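Local coordinates for protein putative fimbrium tip subunit Fim1C (Bacteroides ovatus, PDB 4EPS) that is probably a component of the fimbrial tip, part of the surface filaments through which bacteria adhere to surfaces and build biofilms, at residues P384-Y390 with Y430-E436; T320-R326 with S365-S369. All coordinates share one frame; numbering follows the deposited sequence.

Three helix starts lie in this region: contact 1 joins two of them, and contact 2 sets the third on a loop, the two contact centres lying 14 Å apart. Contact 2, closed first along the chain, sets the start of helix 323-327 on the loop 365-369; contact 1 then joins the starts of helices 389-403 and 434-438. They meet directly by packing: Tyr390 CD2 comes within 3.6 Å of Leu324 CA, and Leu388 CD1 lies 4.1 Å from Val368 CG1. Helix 389-403 ties them further, because its Glu394 bonds the Tyr390 hydroxyl and also packs on Ala323 and Tyr367. The sulfate at Arg386 in contact 1 probably came from the crystallisation liquor.

Contact 1 (P384-Y390 with Y430-E436); sequences PLRFLGY and YVPSSGE. With SO4 (sulfate ion), chain H.
Two helix starts share one carboxylate where Gly389 N donates to Glu436 OE1 at 2.9 Å. The same oxygen accepts Ser433 N, also at 2.9 Å, and the two N-H groups arrive from opposite faces of the carboxylate plane. Glu436 OE2 takes the Tyr430 hydroxyl on its syn side at 2.8 Å, and a water joins it to Tyr390 N; these partners on both oxygens fix the rotation of the carboxylate. Ser433 and Glu436 form a capping box, its return bond from Glu436 N weak; across the contact Ser433 OG receives Leu388 N at 3.1 Å, almost straight (177°). Farther along, Ser434 OG donates to a lone pair of Pro384 O at 2.7 Å. Arg386 NH1 and NH2 donate to two sulfate oxygens, and its NE is salt-bridged to Glu378. With CG anti to its carbonyl carbon (chi1 -80°), Glu436 lays that methylene over one face of Phe387, 3.9 Å from the ring centroid, a CH-pi contact. Tyr430 turns a face to Tyr390 N, and Gly389 and Gly435 let the backbones close in, Gly435 CA reaching 3.5 Å from Leu385 O. Beyond, Leu335 of strand 334-338 and Phe507 of strand 502-509 pack on Tyr430 and Glu436.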
loop_
_atom_site.group_PDB
_atom_site.type_symbol
_atom_site.label_atom_id
_atom_site.label_comp_id
_atom_site.label_asym_id
_atom_site.label_seq_id
_atom_site.Cartn_x
_atom_site.Cartn_y
_atom_site.Cartn_z
ATOM N N PRO A 384 -4.314 -26.355 -24.744
ATOM C CA PRO A 384 -2.904 -25.925 -24.547
ATOM C C PRO A 384 -2.732 -24.506 -24.015
ATOM O O PRO A 384 -1.604 -24.127 -23.700
ATOM C CB PRO A 384 -2.302 -26.018 -25.952
ATOM C CG PRO A 384 -3.231 -26.934 -26.716
ATOM C CD PRO A 384 -4.583 -26.603 -26.178
ATOM N N LEU A 385 -3.816 -23.734 -23.878
ATOM C CA LEU A 385 -3.696 -22.368 -23.337
ATOM C C LEU A 385 -4.018 -22.281 -21.832
ATOM O O LEU A 385 -3.801 -21.235 -21.224
ATOM C CB LEU A 385 -4.594 -21.403 -24.127
ATOM C CG LEU A 385 -4.209 -21.191 -25.631
ATOM C CD1 LEU A 385 -5.156 -20.197 -26.309
ATOM C CD2 LEU A 385 -2.769 -20.722 -25.787
ATOM N N ARG A 386 -4.471 -23.379 -21.217
ATOM C CA ARG A 386 -4.826 -23.379 -19.785
ATOM C C ARG A 386 -3.623 -23.548 -18.859
ATOM O O ARG A 386 -2.688 -24.285 -19.184
ATOM C CB ARG A 386 -5.834 -24.511 -19.467
ATOM C CG ARG A 386 -7.061 -24.589 -20.396
ATOM C CD ARG A 386 -7.855 -23.290 -20.386
ATOM N NE ARG A 386 -9.105 -23.417 -21.135
ATOM C CZ ARG A 386 -9.839 -22.389 -21.529
ATOM N NH1 ARG A 386 -9.426 -21.146 -21.311
ATOM N NH2 ARG A 386 -10.973 -22.593 -22.187
ATOM N N PHE A 387 -3.683 -22.914 -17.675
ATOM C CA PHE A 387 -2.632 -23.036 -16.647
ATOM C C PHE A 387 -2.844 -24.329 -15.899
ATOM O O PHE A 387 -3.744 -24.390 -15.056
ATOM C CB PHE A 387 -2.718 -21.867 -15.657
ATOM C CG PHE A 387 -2.193 -20.525 -16.083
ATOM C CD1 PHE A 387 -1.960 -20.243 -17.426
ATOM C CD2 PHE A 387 -1.910 -19.545 -15.139
ATOM C CE1 PHE A 387 -1.460 -19.004 -17.819
ATOM C CE2 PHE A 387 -1.417 -18.299 -15.535
ATOM C CZ PHE A 387 -1.184 -18.042 -16.868
ATOM N N LEU A 388 -2.059 -25.371 -16.211
ATOM C CA LEU A 388 -2.262 -26.707 -15.613
ATOM C C LEU A 388 -0.979 -27.418 -15.244
ATOM O O LEU A 388 -1.006 -28.627 -15.022
ATOM C CB LEU A 388 -3.052 -27.596 -16.624
ATOM C CG LEU A 388 -4.534 -27.202 -16.814
ATOM C CD1 LEU A 388 -5.116 -27.858 -18.049
ATOM C CD2 LEU A 388 -5.358 -27.544 -15.560
ATOM N N GLY A 389 0.143 -26.693 -15.181
ATOM C CA GLY A 389 1.431 -27.311 -14.876
ATOM C C GLY A 389 1.458 -28.062 -13.554
ATOM O O GLY A 389 2.010 -29.162 -13.488
ATOM N N TYR A 390 0.852 -27.497 -12.500
ATOM C CA TYR A 390 0.871 -28.197 -11.205
ATOM C C TYR A 390 0.111 -29.537 -11.335
ATOM O O TYR A 390 0.648 -30.600 -10.969
ATOM C CB TYR A 390 0.324 -27.347 -10.046
ATOM C CG TYR A 390 0.456 -28.148 -8.768
ATOM C CD1 TYR A 390 1.694 -28.306 -8.150
ATOM C CD2 TYR A 390 -0.613 -28.906 -8.288
ATOM C CE1 TYR A 390 1.846 -29.121 -7.023
ATOM C CE2 TYR A 390 -0.469 -29.738 -7.173
ATOM C CZ TYR A 390 0.763 -29.848 -6.551
ATOM O OH TYR A 390 0.920 -30.689 -5.477
ATOM N N TYR A 430 7.757 -27.194 -10.801
ATOM C CA TYR A 430 7.179 -28.095 -11.809
ATOM C C TYR A 430 7.451 -27.538 -13.217
ATOM O O TYR A 430 7.683 -26.343 -13.373
ATOM C CB TYR A 430 5.665 -28.333 -11.591
ATOM C CG TYR A 430 4.831 -27.069 -11.602
ATOM C CD1 TYR A 430 4.369 -26.517 -12.805
ATOM C CD2 TYR A 430 4.573 -26.373 -10.423
ATOM C CE1 TYR A 430 3.660 -25.315 -12.823
ATOM C CE2 TYR A 430 3.842 -25.188 -10.429
ATOM C CZ TYR A 430 3.395 -24.661 -11.631
ATOM O OH TYR A 430 2.665 -23.507 -11.618
ATOM N N VAL A 431 7.372 -28.399 -14.239
ATOM C CA VAL A 431 7.520 -27.958 -15.643
ATOM C C VAL A 431 6.206 -27.267 -16.008
ATOM O O VAL A 431 5.141 -27.886 -15.906
ATOM C CB VAL A 431 7.868 -29.113 -16.619
ATOM C CG1 VAL A 431 7.892 -28.620 -18.069
ATOM C CG2 VAL A 431 9.214 -29.773 -16.257
ATOM N N PRO A 432 6.234 -25.984 -16.416
ATOM C CA PRO A 432 4.969 -25.295 -16.710
ATOM C C PRO A 432 4.203 -25.949 -17.843
ATOM O O PRO A 432 4.814 -26.518 -18.744
ATOM C CB PRO A 432 5.422 -23.869 -17.116
ATOM C CG PRO A 432 6.868 -24.054 -17.580
ATOM C CD PRO A 432 7.398 -25.091 -16.617
ATOM N N SER A 433 2.864 -25.858 -17.807
ATOM C CA SER A 433 2.037 -26.279 -18.946
ATOM C C SER A 433 2.353 -25.325 -20.093
ATOM O O SER A 433 2.875 -24.217 -19.850
ATOM C CB SER A 433 0.548 -26.188 -18.596
ATOM O OG SER A 433 0.247 -24.863 -18.165
ATOM N N SER A 434 1.944 -25.677 -21.304
ATOM C CA SER A 434 2.160 -24.805 -22.468
ATOM C C SER A 434 1.415 -23.477 -22.255
ATOM O O SER A 434 1.923 -22.426 -22.639
ATOM C CB SER A 434 1.722 -25.511 -23.751
ATOM O OG SER A 434 0.374 -25.943 -23.638
ATOM N N GLY A 435 0.279 -23.520 -21.556
ATOM C CA GLY A 435 -0.503 -22.305 -21.300
ATOM C C GLY A 435 0.237 -21.320 -20.421
ATOM O O GLY A 435 0.232 -20.107 -20.671
ATOM N N GLU A 436 0.896 -21.833 -19.373
ATOM C CA GLU A 436 1.680 -20.987 -18.473
ATOM C C GLU A 436 2.857 -20.320 -19.231
ATOM O O GLU A 436 3.146 -19.137 -19.008
ATOM C CB GLU A 436 2.202 -21.810 -17.294
ATOM C CG GLU A 436 1.114 -21.989 -16.246
ATOM C CD GLU A 436 1.412 -23.110 -15.272
ATOM O OE1 GLU A 436 1.568 -24.266 -15.724
ATOM O OE2 GLU A 436 1.501 -22.826 -14.056
HETATM S S SO4 H . -12.488 -19.399 -22.983
HETATM O O1 SO4 H . -12.149 -18.888 -24.315
HETATM O O2 SO4 H . -13.610 -18.636 -22.403
HETATM O O3 SO4 H . -12.863 -20.810 -23.104
HETATM O O4 SO4 H . -11.314 -19.247 -22.113
HETATM O O HOH W 1 -1.990 -19.224 -21.995
HETATM O O HOH W 2 4.361 -30.120 -14.585
HETATM O O HOH W 3 -0.103 -24.750 -12.619
#

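Contact 2 (T320-R326 with S365-S369); sequences TNDALLR and SSYVS
The capped N-terminus of helix 323-327 is held to the loop 365-369 by Arg326, which meets Ser366 and Tyr367 together. Asp322 is the N-cap, its OD1 accepting Leu325 N at 3.0 Å, while its OD2 is bonded by Ser306. One turn on, the guanidinium of Arg326 grips a single acceptor end-on: NH2 donates to Ser366 O at 2.8 Å and NH1 to the same oxygen at 3.1 Å. Both bonds lie in the guanidinium plane, but they use the carbonyl differently. NH1 sits on a lone pair in the carbonyl plane, whereas NH2 stands 36° above it. Ser366 is modelled in two conformers, and the distances hold for one of them.

Arg326 gets there with its CG anti to the backbone N (chi1 -171°) and a bend at chi3, which turns the guanidinium back along the helix start. There NH2 also lies over one face of Tyr367, in a cation-pi contact with the two planes 76° apart, near perpendicular. Ala323 CB approaches the same ring obliquely. Next to this grip the two backbones run close, with Ser366 CA making a C-H...O contact to Thr320 O and Asn321 CA a similar one to Ser366 O.

Asn321 packs its CB against Ser365 O and its amide against Val368, but its polar end is held mainly within its own loop, OD1 by Thr318 N and ND2 by Pro316 O. Helices 354-359 and 389-403 pack on Tyr367 through Phe358 and through Glu394 and Leu398. At the far end of the contact a water bridges the two segments, accepting from Asn321 ND2 at 3.0 Å and donating to Tyr367 O at 2.7 Å.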
loop_
_atom_site.group_PDB
_atom_site.type_symbol
_atom_site.label_atom_id
_atom_site.label_comp_id
_atom_site.label_asym_id
_atom_site.label_seq_id
_atom_site.Cartn_x
_atom_site.Cartn_y
_atom_site.Cartn_z
ATOM N N THR A 320 -13.582 -30.570 -7.798
ATOM C CA THR A 320 -13.388 -32.028 -7.808
ATOM C C THR A 320 -12.106 -32.432 -8.567
ATOM O O THR A 320 -11.386 -33.310 -8.098
ATOM C CB THR A 320 -14.624 -32.733 -8.402
ATOM O OG1 THR A 320 -15.803 -32.231 -7.764
ATOM C CG2 THR A 320 -14.556 -34.246 -8.259
ATOM N N ASN A 321 -11.830 -31.813 -9.734
ATOM C CA ASN A 321 -10.644 -32.209 -10.492
ATOM C C ASN A 321 -9.499 -31.152 -10.433
ATOM O O ASN A 321 -8.679 -31.122 -11.347
ATOM C CB ASN A 321 -11.022 -32.543 -11.954
ATOM C CG ASN A 321 -11.623 -31.418 -12.762
ATOM O OD1 ASN A 321 -11.795 -30.290 -12.300
ATOM N ND2 ASN A 321 -11.941 -31.702 -14.012
ATOM N N ASP A 322 -9.449 -30.307 -9.367
ATOM C CA ASP A 322 -8.408 -29.274 -9.196
ATOM C C ASP A 322 -7.373 -29.739 -8.150
ATOM O O ASP A 322 -7.533 -29.505 -6.950
ATOM C CB ASP A 322 -9.013 -27.898 -8.823
ATOM C CG ASP A 322 -8.055 -26.698 -8.938
ATOM O OD1 ASP A 322 -6.821 -26.895 -8.805
ATOM O OD2 ASP A 322 -8.550 -25.548 -9.036
ATOM N N ALA A 323 -6.294 -30.369 -8.629
ATOM C CA ALA A 323 -5.203 -30.906 -7.807
ATOM C C ALA A 323 -4.453 -29.812 -7.048
ATOM O O ALA A 323 -4.005 -30.055 -5.928
ATOM C CB ALA A 323 -4.227 -31.687 -8.678
ATOM N N LEU A 324 -4.302 -28.616 -7.659
ATOM C CA LEU A 324 -3.622 -27.488 -7.027
ATOM C C LEU A 324 -4.424 -26.989 -5.815
ATOM O O LEU A 324 -3.835 -26.745 -4.763
ATOM C CB LEU A 324 -3.410 -26.348 -8.061
ATOM C CG LEU A 324 -2.743 -25.042 -7.573
ATOM C CD1 LEU A 324 -1.448 -25.305 -6.814
ATOM C CD2 LEU A 324 -2.465 -24.094 -8.764
ATOM N N LEU A 325 -5.748 -26.810 -5.974
ATOM C CA LEU A 325 -6.635 -26.364 -4.885
ATOM C C LEU A 325 -6.616 -27.391 -3.752
ATOM O O LEU A 325 -6.545 -27.026 -2.578
ATOM C CB LEU A 325 -8.076 -26.169 -5.414
ATOM C CG LEU A 325 -9.203 -25.884 -4.386
ATOM C CD1 LEU A 325 -8.934 -24.595 -3.587
ATOM C CD2 LEU A 325 -10.548 -25.757 -5.081
ATOM N N ARG A 326 -6.636 -28.672 -4.111
ATOM C CA ARG A 326 -6.634 -29.761 -3.134
ATOM C C ARG A 326 -5.301 -29.849 -2.346
ATOM O O ARG A 326 -5.329 -29.937 -1.117
ATOM C CB ARG A 326 -6.924 -31.067 -3.882
ATOM C CG ARG A 326 -7.168 -32.284 -3.017
ATOM C CD ARG A 326 -7.843 -33.362 -3.842
ATOM N NE ARG A 326 -7.008 -33.806 -4.961
ATOM C CZ ARG A 326 -7.401 -33.842 -6.230
ATOM N NH1 ARG A 326 -8.626 -33.454 -6.566
ATOM N NH2 ARG A 326 -6.576 -34.276 -7.170
ATOM N N SER A 365 -11.498 -38.506 -12.556
ATOM C CA SER A 365 -12.463 -37.554 -11.998
ATOM C C SER A 365 -11.796 -36.533 -11.067
ATOM O O SER A 365 -12.364 -35.460 -10.821
ATOM C CB SER A 365 -13.556 -38.302 -11.235
ATOM O OG SER A 365 -13.004 -39.041 -10.158
ATOM N N SER A 366 -10.607 -36.868 -10.540
ATOM C CA SER A 366 -9.899 -36.038 -9.568
ATOM C C SER A 366 -8.712 -35.262 -10.168
ATOM O O SER A 366 -8.124 -34.419 -9.475
ATOM C CB SER A 366 -9.420 -36.891 -8.394
ATOM O OG SER A 366 -8.811 -38.092 -8.838
ATOM N N TYR A 367 -8.363 -35.534 -11.440
ATOM C CA TYR A 367 -7.255 -34.848 -12.139
ATOM C C TYR A 367 -7.679 -34.525 -13.563
ATOM O O TYR A 367 -8.667 -35.064 -14.045
ATOM C CB TYR A 367 -5.955 -35.697 -12.168
ATOM C CG TYR A 367 -5.424 -36.091 -10.806
ATOM C CD1 TYR A 367 -5.903 -37.222 -10.149
ATOM C CD2 TYR A 367 -4.411 -35.363 -10.192
ATOM C CE1 TYR A 367 -5.454 -37.567 -8.880
ATOM C CE2 TYR A 367 -3.940 -35.706 -8.920
ATOM C CZ TYR A 367 -4.464 -36.817 -8.273
ATOM O OH TYR A 367 -4.015 -37.211 -7.039
ATOM N N VAL A 368 -6.929 -33.638 -14.224
ATOM C CA VAL A 368 -7.108 -33.287 -15.627
ATOM C C VAL A 368 -5.996 -34.024 -16.386
ATOM O O VAL A 368 -4.870 -34.083 -15.897
ATOM C CB VAL A 368 -7.049 -31.732 -15.825
ATOM C CG1 VAL A 368 -7.191 -31.352 -17.296
ATOM C CG2 VAL A 368 -8.136 -31.034 -14.995
ATOM N N SER A 369 -6.285 -34.557 -17.575
ATOM C CA SER A 369 -5.252 -35.211 -18.374
ATOM C C SER A 369 -4.141 -34.216 -18.757
ATOM O O SER A 369 -4.402 -33.015 -18.907
ATOM C CB SER A 369 -5.847 -35.829 -19.631
ATOM O OG SER A 369 -4.785 -36.309 -20.439
HETATM O O HOH W 4 -11.181 -34.490 -14.810
HETATM O O HOH W 5 -4.043 -34.311 -5.311
#